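Local coordinates for protein CAS6A (Thermus thermophilus, PDB 4C97) that probably acts as a Cas6-family endoribonuclease that processes CRISPR RNA for antiviral defence, at residues A8-L14 against A59-L65; A170-R174 against E211-L215; P186-E190 against K230-Y235. The protein carries 1 engineered substitution. One frame throughout, in Å; residues are numbered along the deposited sequence.

Contact 1 of 3, residues A8-L14 against A59-L65; sequences AALVLVL and AWARVSL
A59 and L14 meet at one end of this antiparallel strand pair. L14 N bonds to A59 O at 3.1 Å, and a water bridges L14 O and A59 N. Next, W60 CB touches V11 CG1 at 3.9 Å. With CG lodged between the backbone N and the carbonyl carbon (chi1 52°), the indole leads away from strand 8-14, to stack on W104 and meet H102 edge-to-face. A61 forms a hydrogen-bonded pair with L12: L12 N reaches A61 O at 2.7 Å, and A61 N returns a bond to L12 O. L14 CD1 lies 4.2 Å from A61 CB. R62 lies on the same face as A9 and V11. Its CB nears V11 CG2, and its NH2 passes 3.3 Å from A9 CB. The guanidinium is held by F223 O through NH2 and by W104 O through NE. V63 and L10 are likewise joined by two hydrogen bonds, V63 N to L10 O being 2.9 Å. S64 pairs with A9 without hydrogen bonds, and its OG bonds to Y224 O. L65 closes the ladder, its N 2.8 Å from A8 O. A61, V63 and L65 face helices 22-36 and 68-79, which cover that side of the sheet. The two strands are central to the antiparallel sheet of a ferredoxin-like fold, as in the N-terminal half of Cas6 proteins.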
# COMPACT_ATOMS: atom_id res chain seq x y z
N ALA A 8 5.39 7.11 -5.59
CA ALA A 8 4.91 6.53 -6.83
C ALA A 8 4.58 5.06 -6.68
O ALA A 8 5.15 4.36 -5.83
CB ALA A 8 5.95 6.70 -7.90
N ALA A 9 3.63 4.61 -7.49
CA ALA A 9 3.31 3.19 -7.64
C ALA A 9 3.30 2.93 -9.12
O ALA A 9 2.45 3.44 -9.86
CB ALA A 9 1.95 2.88 -7.02
N LEU A 10 4.28 2.14 -9.55
CA LEU A 10 4.36 1.75 -10.94
C LEU A 10 3.84 0.34 -11.13
O LEU A 10 4.16 -0.57 -10.34
CB LEU A 10 5.81 1.81 -11.40
CG LEU A 10 6.37 3.21 -11.68
CD1 LEU A 10 6.45 4.05 -10.44
CD2 LEU A 10 7.75 3.07 -12.32
N VAL A 11 3.04 0.16 -12.17
CA VAL A 11 2.45 -1.13 -12.48
C VAL A 11 3.14 -1.80 -13.66
O VAL A 11 3.31 -1.19 -14.72
CB VAL A 11 0.95 -1.01 -12.78
CG1 VAL A 11 0.39 -2.32 -13.31
CG2 VAL A 11 0.18 -0.60 -11.49
N LEU A 12 3.53 -3.06 -13.47
CA LEU A 12 4.08 -3.88 -14.55
C LEU A 12 2.97 -4.75 -15.09
O LEU A 12 2.49 -5.67 -14.39
CB LEU A 12 5.22 -4.78 -14.06
CG LEU A 12 6.58 -4.15 -13.75
CD1 LEU A 12 6.46 -2.90 -12.90
CD2 LEU A 12 7.48 -5.18 -13.07
N VAL A 13 2.57 -4.46 -16.33
CA VAL A 13 1.56 -5.23 -17.03
C VAL A 13 2.26 -6.46 -17.60
O VAL A 13 3.25 -6.33 -18.31
CB VAL A 13 0.89 -4.41 -18.15
CG1 VAL A 13 -0.13 -5.26 -18.90
CG2 VAL A 13 0.23 -3.18 -17.57
N LEU A 14 1.75 -7.64 -17.26
CA LEU A 14 2.49 -8.87 -17.50
C LEU A 14 1.82 -9.77 -18.51
O LEU A 14 0.61 -9.95 -18.47
CB LEU A 14 2.64 -9.64 -16.18
CG LEU A 14 3.32 -8.89 -15.04
CD1 LEU A 14 3.19 -9.69 -13.74
CD2 LEU A 14 4.77 -8.55 -15.35
N ALA A 59 -2.56 -10.40 -15.73
CA ALA A 59 -1.92 -10.25 -14.43
C ALA A 59 -1.05 -9.01 -14.43
O ALA A 59 -0.61 -8.52 -15.47
CB ALA A 59 -1.08 -11.49 -14.11
N TRP A 60 -0.82 -8.48 -13.24
CA TRP A 60 0.10 -7.38 -13.11
C TRP A 60 0.82 -7.42 -11.77
O TRP A 60 0.38 -8.07 -10.82
CB TRP A 60 -0.64 -6.05 -13.27
CG TRP A 60 -1.85 -5.92 -12.36
CD1 TRP A 60 -3.14 -6.25 -12.69
CD2 TRP A 60 -1.89 -5.43 -11.02
NE1 TRP A 60 -3.97 -6.01 -11.61
CE2 TRP A 60 -3.22 -5.51 -10.58
CE3 TRP A 60 -0.92 -4.95 -10.13
CZ2 TRP A 60 -3.61 -5.11 -9.30
CZ3 TRP A 60 -1.30 -4.58 -8.86
CH2 TRP A 60 -2.63 -4.66 -8.46
N ALA A 61 1.92 -6.68 -11.72
CA ALA A 61 2.62 -6.48 -10.46
C ALA A 61 2.77 -5.00 -10.25
O ALA A 61 2.60 -4.22 -11.19
CB ALA A 61 3.96 -7.14 -10.48
N ARG A 62 3.07 -4.60 -9.03
CA ARG A 62 3.24 -3.18 -8.74
C ARG A 62 4.32 -2.93 -7.71
O ARG A 62 4.51 -3.70 -6.75
CB ARG A 62 1.91 -2.51 -8.36
CG ARG A 62 1.69 -2.31 -6.91
CD ARG A 62 0.23 -1.92 -6.61
NE ARG A 62 -0.10 -0.49 -6.65
CZ ARG A 62 -0.40 0.25 -5.57
NH1 ARG A 62 -0.35 -0.27 -4.35
NH2 ARG A 62 -0.76 1.52 -5.73
N VAL A 63 5.06 -1.84 -7.95
CA VAL A 63 6.16 -1.44 -7.10
C VAL A 63 5.88 -0.04 -6.61
O VAL A 63 5.78 0.89 -7.43
CB VAL A 63 7.48 -1.47 -7.87
CG1 VAL A 63 8.64 -1.00 -7.00
CG2 VAL A 63 7.75 -2.85 -8.41
N SER A 64 5.74 0.12 -5.29
CA SER A 64 5.58 1.42 -4.67
C SER A 64 6.87 1.88 -4.11
O SER A 64 7.53 1.14 -3.38
CB SER A 64 4.61 1.41 -3.48
OG SER A 64 3.32 1.02 -3.85
N LEU A 65 7.17 3.14 -4.40
CA LEU A 65 8.41 3.79 -4.01
C LEU A 65 8.03 5.03 -3.23
O LEU A 65 7.35 5.93 -3.76
CB LEU A 65 9.23 4.14 -5.24
CG LEU A 65 9.46 2.95 -6.18
CD1 LEU A 65 10.08 3.38 -7.50
CD2 LEU A 65 10.32 1.89 -5.48
O HOH W 1 -1.14 -12.02 -17.80

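Contact 2 of 3, residues A170-R174 against E211-L215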
# COMPACT_ATOMS: atom_id res chain seq x y z
N ALA A 170 -6.21 11.48 18.72
CA ALA A 170 -7.55 11.42 18.14
C ALA A 170 -7.67 10.32 17.09
O ALA A 170 -8.63 9.54 17.10
CB ALA A 170 -7.90 12.74 17.54
N LEU A 171 -6.72 10.27 16.17
CA LEU A 171 -6.81 9.31 15.08
C LEU A 171 -6.82 7.88 15.62
O LEU A 171 -7.65 7.06 15.20
CB LEU A 171 -5.65 9.47 14.11
CG LEU A 171 -5.68 10.74 13.26
CD1 LEU A 171 -4.33 10.98 12.65
CD2 LEU A 171 -6.78 10.66 12.18
N LEU A 172 -5.92 7.59 16.55
CA LEU A 172 -5.75 6.21 16.99
C LEU A 172 -6.78 5.79 18.03
O LEU A 172 -7.24 4.66 18.01
CB LEU A 172 -4.36 5.99 17.55
CG LEU A 172 -3.22 6.22 16.56
CD1 LEU A 172 -1.92 5.66 17.14
CD2 LEU A 172 -3.50 5.65 15.20
N GLU A 173 -7.15 6.70 18.93
CA GLU A 173 -8.00 6.35 20.06
C GLU A 173 -9.48 6.63 19.84
O GLU A 173 -10.32 5.92 20.37
CB GLU A 173 -7.55 7.08 21.33
CG GLU A 173 -6.13 6.74 21.75
CD GLU A 173 -5.95 5.25 22.02
OE1 GLU A 173 -6.83 4.64 22.66
OE2 GLU A 173 -4.93 4.68 21.57
N ARG A 174 -9.80 7.66 19.07
CA ARG A 174 -11.21 8.07 18.98
C ARG A 174 -11.91 7.55 17.71
O ARG A 174 -13.14 7.40 17.69
CB ARG A 174 -11.35 9.58 19.12
CG ARG A 174 -12.76 10.01 19.41
CD ARG A 174 -12.86 11.47 19.85
NE ARG A 174 -12.72 12.41 18.74
CZ ARG A 174 -11.73 13.30 18.59
NH1 ARG A 174 -10.74 13.39 19.47
NH2 ARG A 174 -11.73 14.10 17.54
N GLU A 211 -7.43 17.34 12.18
CA GLU A 211 -7.58 15.89 12.33
C GLU A 211 -8.21 15.23 11.10
O GLU A 211 -7.77 14.15 10.66
CB GLU A 211 -8.42 15.60 13.57
CG GLU A 211 -7.65 15.85 14.89
CD GLU A 211 -8.55 15.90 16.12
OE1 GLU A 211 -9.78 15.70 15.98
OE2 GLU A 211 -8.03 16.16 17.23
N ALA A 212 -9.27 15.86 10.58
CA ALA A 212 -9.96 15.33 9.41
C ALA A 212 -9.05 15.38 8.16
O ALA A 212 -9.08 14.49 7.30
CB ALA A 212 -11.27 16.13 9.18
N LEU A 213 -8.24 16.43 8.08
CA LEU A 213 -7.24 16.48 7.01
C LEU A 213 -6.21 15.33 7.10
O LEU A 213 -5.92 14.66 6.09
CB LEU A 213 -6.52 17.82 6.98
CG LEU A 213 -5.74 18.01 5.70
CD1 LEU A 213 -6.68 18.14 4.50
CD2 LEU A 213 -4.83 19.23 5.82
N TRP A 214 -5.65 15.13 8.29
CA TRP A 214 -4.74 14.02 8.49
C TRP A 214 -5.41 12.68 8.17
O TRP A 214 -4.82 11.82 7.52
CB TRP A 214 -4.21 14.03 9.93
CG TRP A 214 -2.98 14.88 10.07
CD1 TRP A 214 -2.92 16.20 10.39
CD2 TRP A 214 -1.62 14.46 9.84
NE1 TRP A 214 -1.61 16.64 10.39
CE2 TRP A 214 -0.79 15.58 10.05
CE3 TRP A 214 -1.03 13.24 9.47
CZ2 TRP A 214 0.58 15.53 9.92
CZ3 TRP A 214 0.34 13.18 9.34
CH2 TRP A 214 1.13 14.32 9.57
N LEU A 215 -6.66 12.49 8.61
CA LEU A 215 -7.36 11.25 8.25
C LEU A 215 -7.40 11.06 6.73
O LEU A 215 -7.07 9.98 6.19
CB LEU A 215 -8.77 11.22 8.86
CG LEU A 215 -9.57 9.95 8.60
CD1 LEU A 215 -8.93 8.69 9.23
CD2 LEU A 215 -10.99 10.12 9.10
O HOH W 2 -9.06 15.84 19.57
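R174 and E211 form a salt bridge where two helices meet. R174 NH2 donates to E211 OE1 at 3.0 Å, in a bent hydrogen bond. The carboxylate oxygen is met on its syn side, with the donor tilted 31° out of the carboxylate plane, and lies near the guanidinium plane. The two flat groups are turned 49° apart. R174 sends CG anti to its N (chi1 -164°) and then bends at chi3, which brings the guanidinium across the end of the extended E211 chain. A water links R174 NH1 to E211 OE2, 2.6 Å from the latter. R174 NE bonds to P205 O, a second partner that helps fix the guanidinium's orientation. Segments 170-174 and 211-215 run almost at right angles; they lie on helices 165-174 and 209-225, in the C-terminal, ferredoxin-like half of the Cas6 fold. A170 CB sits 3.4 Å from E211 OE2, alongside the carboxylate. Deeper in, L171 splits its two methyls between neighbours on the other helix. CD1 meets W214 CB at 4.1 Å, the two side chains crossing at about a right angle. CD2 lies 3.9 Å from L215 CB. The W214 ring turns away, toward helix 144-158 and an edge-to-face contact with F114.

Contact 3 of 3, residues P186-E190 against K230-Y235. With SO4 (sulfate ion), chain C.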
# COMPACT_ATOMS: atom_id res chain seq x y z
N PRO A 186 -6.36 -16.87 3.70
CA PRO A 186 -5.03 -17.28 4.17
C PRO A 186 -3.90 -16.52 3.50
O PRO A 186 -3.96 -16.19 2.32
CB PRO A 186 -4.94 -18.75 3.75
CG PRO A 186 -6.35 -19.22 3.69
CD PRO A 186 -7.12 -18.01 3.16
N ALA A 187 -2.87 -16.24 4.28
CA ALA A 187 -1.64 -15.66 3.78
C ALA A 187 -0.67 -16.81 3.59
O ALA A 187 -0.05 -17.27 4.54
CB ALA A 187 -1.10 -14.66 4.76
N ARG A 188 -0.58 -17.29 2.35
CA ARG A 188 0.01 -18.60 2.10
C ARG A 188 1.52 -18.63 2.31
O ARG A 188 2.09 -19.71 2.46
CB ARG A 188 -0.37 -19.10 0.70
CG ARG A 188 -1.86 -19.46 0.49
CD ARG A 188 -2.31 -20.74 1.22
NE ARG A 188 -3.63 -21.21 0.78
CZ ARG A 188 -4.50 -21.88 1.53
NH1 ARG A 188 -4.22 -22.17 2.80
NH2 ARG A 188 -5.67 -22.26 1.03
N THR A 189 2.18 -17.47 2.34
CA THR A 189 3.62 -17.43 2.63
C THR A 189 3.90 -17.50 4.12
O THR A 189 5.03 -17.65 4.54
CB THR A 189 4.26 -16.13 2.10
OG1 THR A 189 3.63 -15.02 2.73
CG2 THR A 189 4.08 -16.01 0.60
N GLU A 190 2.85 -17.39 4.93
CA GLU A 190 3.00 -17.28 6.37
C GLU A 190 2.49 -18.51 7.08
O GLU A 190 1.78 -19.34 6.50
CB GLU A 190 2.25 -16.04 6.88
CG GLU A 190 2.66 -14.78 6.18
CD GLU A 190 4.16 -14.56 6.23
OE1 GLU A 190 4.71 -14.57 7.35
OE2 GLU A 190 4.78 -14.43 5.14
N LYS A 230 3.99 -7.00 6.25
CA LYS A 230 4.41 -7.75 5.08
C LYS A 230 3.89 -7.14 3.79
O LYS A 230 3.56 -7.85 2.84
CB LYS A 230 4.06 -9.23 5.24
CG LYS A 230 4.61 -9.72 6.56
CD LYS A 230 5.40 -10.99 6.48
CE LYS A 230 5.97 -11.35 7.85
NZ LYS A 230 7.37 -10.84 8.02
N THR A 231 3.85 -5.81 3.73
CA THR A 231 3.51 -5.15 2.49
C THR A 231 4.57 -5.41 1.41
O THR A 231 4.31 -5.21 0.23
CB THR A 231 3.30 -3.65 2.68
OG1 THR A 231 4.47 -3.06 3.28
CG2 THR A 231 2.11 -3.41 3.55
N SER A 232 5.76 -5.86 1.81
CA SER A 232 6.80 -6.20 0.85
C SER A 232 6.45 -7.49 0.10
O SER A 232 7.09 -7.82 -0.92
CB SER A 232 8.17 -6.33 1.54
OG SER A 232 8.20 -7.46 2.40
N LEU A 233 5.46 -8.22 0.60
CA LEU A 233 5.03 -9.46 -0.02
C LEU A 233 3.65 -9.36 -0.65
O LEU A 233 3.06 -10.36 -1.04
CB LEU A 233 5.07 -10.63 0.99
CG LEU A 233 6.46 -11.01 1.47
CD1 LEU A 233 6.33 -12.01 2.64
CD2 LEU A 233 7.28 -11.62 0.36
N GLY A 234 3.15 -8.13 -0.82
CA GLY A 234 1.89 -7.95 -1.50
C GLY A 234 0.66 -7.93 -0.62
O GLY A 234 -0.45 -7.75 -1.13
N TYR A 235 0.86 -8.13 0.68
CA TYR A 235 -0.24 -8.08 1.64
C TYR A 235 -0.57 -6.62 1.91
O TYR A 235 0.27 -5.71 1.70
CB TYR A 235 0.14 -8.80 2.94
CG TYR A 235 0.41 -10.27 2.71
CD1 TYR A 235 -0.62 -11.13 2.35
CD2 TYR A 235 1.68 -10.79 2.84
CE1 TYR A 235 -0.39 -12.45 2.13
CE2 TYR A 235 1.92 -12.13 2.64
CZ TYR A 235 0.87 -12.96 2.27
OH TYR A 235 1.07 -14.32 2.05
S SO4 C . 10.05 -11.53 5.97
O1 SO4 C . 8.78 -11.32 5.32
O2 SO4 C . 9.76 -12.05 7.30
O3 SO4 C . 10.83 -12.48 5.18
O4 SO4 C . 10.80 -10.29 6.05
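This is a partly buried contact between two loops. A187 to E190 form a type I turn just after strand 176-186, and segment 230-235 belongs to the glycine-rich loop near the C terminus that is a hallmark of Cas6 proteins. Y235 fills the middle. Its OH lies 2.7 Å from T189 OG1, a likely hydrogen bond, with the threonine oxygen at the edge of the ring and in its plane. T189 holds OG1 between its backbone N and carbonyl carbon (chi1 60°), where it also donates to E190 OE2 at 2.7 Å, on the anti lone pair. A187 CB rests 3.5 Å from Y235 CE1, and F131 meets the tyrosine ring edge-to-face. E190, folded back at chi2, crosses K230 obliquely. Its OE1 is 3.5 Å from K230 CE, but 4.6 Å from NZ. The amino group turns instead to a sulfate, 2.8 Å from NZ to O2 with a weaker bond to O1; R26 NH2 bonds to the same ion. The chain of hydroxyls and carboxylate probably fixes the turn against Y235. The sulfate, likely from the crystallisation liquor, lies where K230 and R26 could hold an anion, perhaps an RNA phosphate.

How the contacts relate
From the N terminus, contact 1 is the first to close. Strand 58-65 returns to strand 6-15 after helix 22-36 and strand 48-55, placing the two side by side in the first sheet; strand 91-109 later takes the other side of 6-15. The chain then passes into the second half, where contacts 2 and 3 cross. Segment 170-174 is followed by 186-190, then by 211-215, which closes contact 2, and by 230-235, which closes contact 3. Contact 2 ties helix 165-174 to helix 209-225; contact 3 ties the turn after strand 176-186 to the loop before strand 238-241. Contacts 1 and 2 lie on opposite sides of the chain's centre. Contacts 1 and 3 both border helix 22-36.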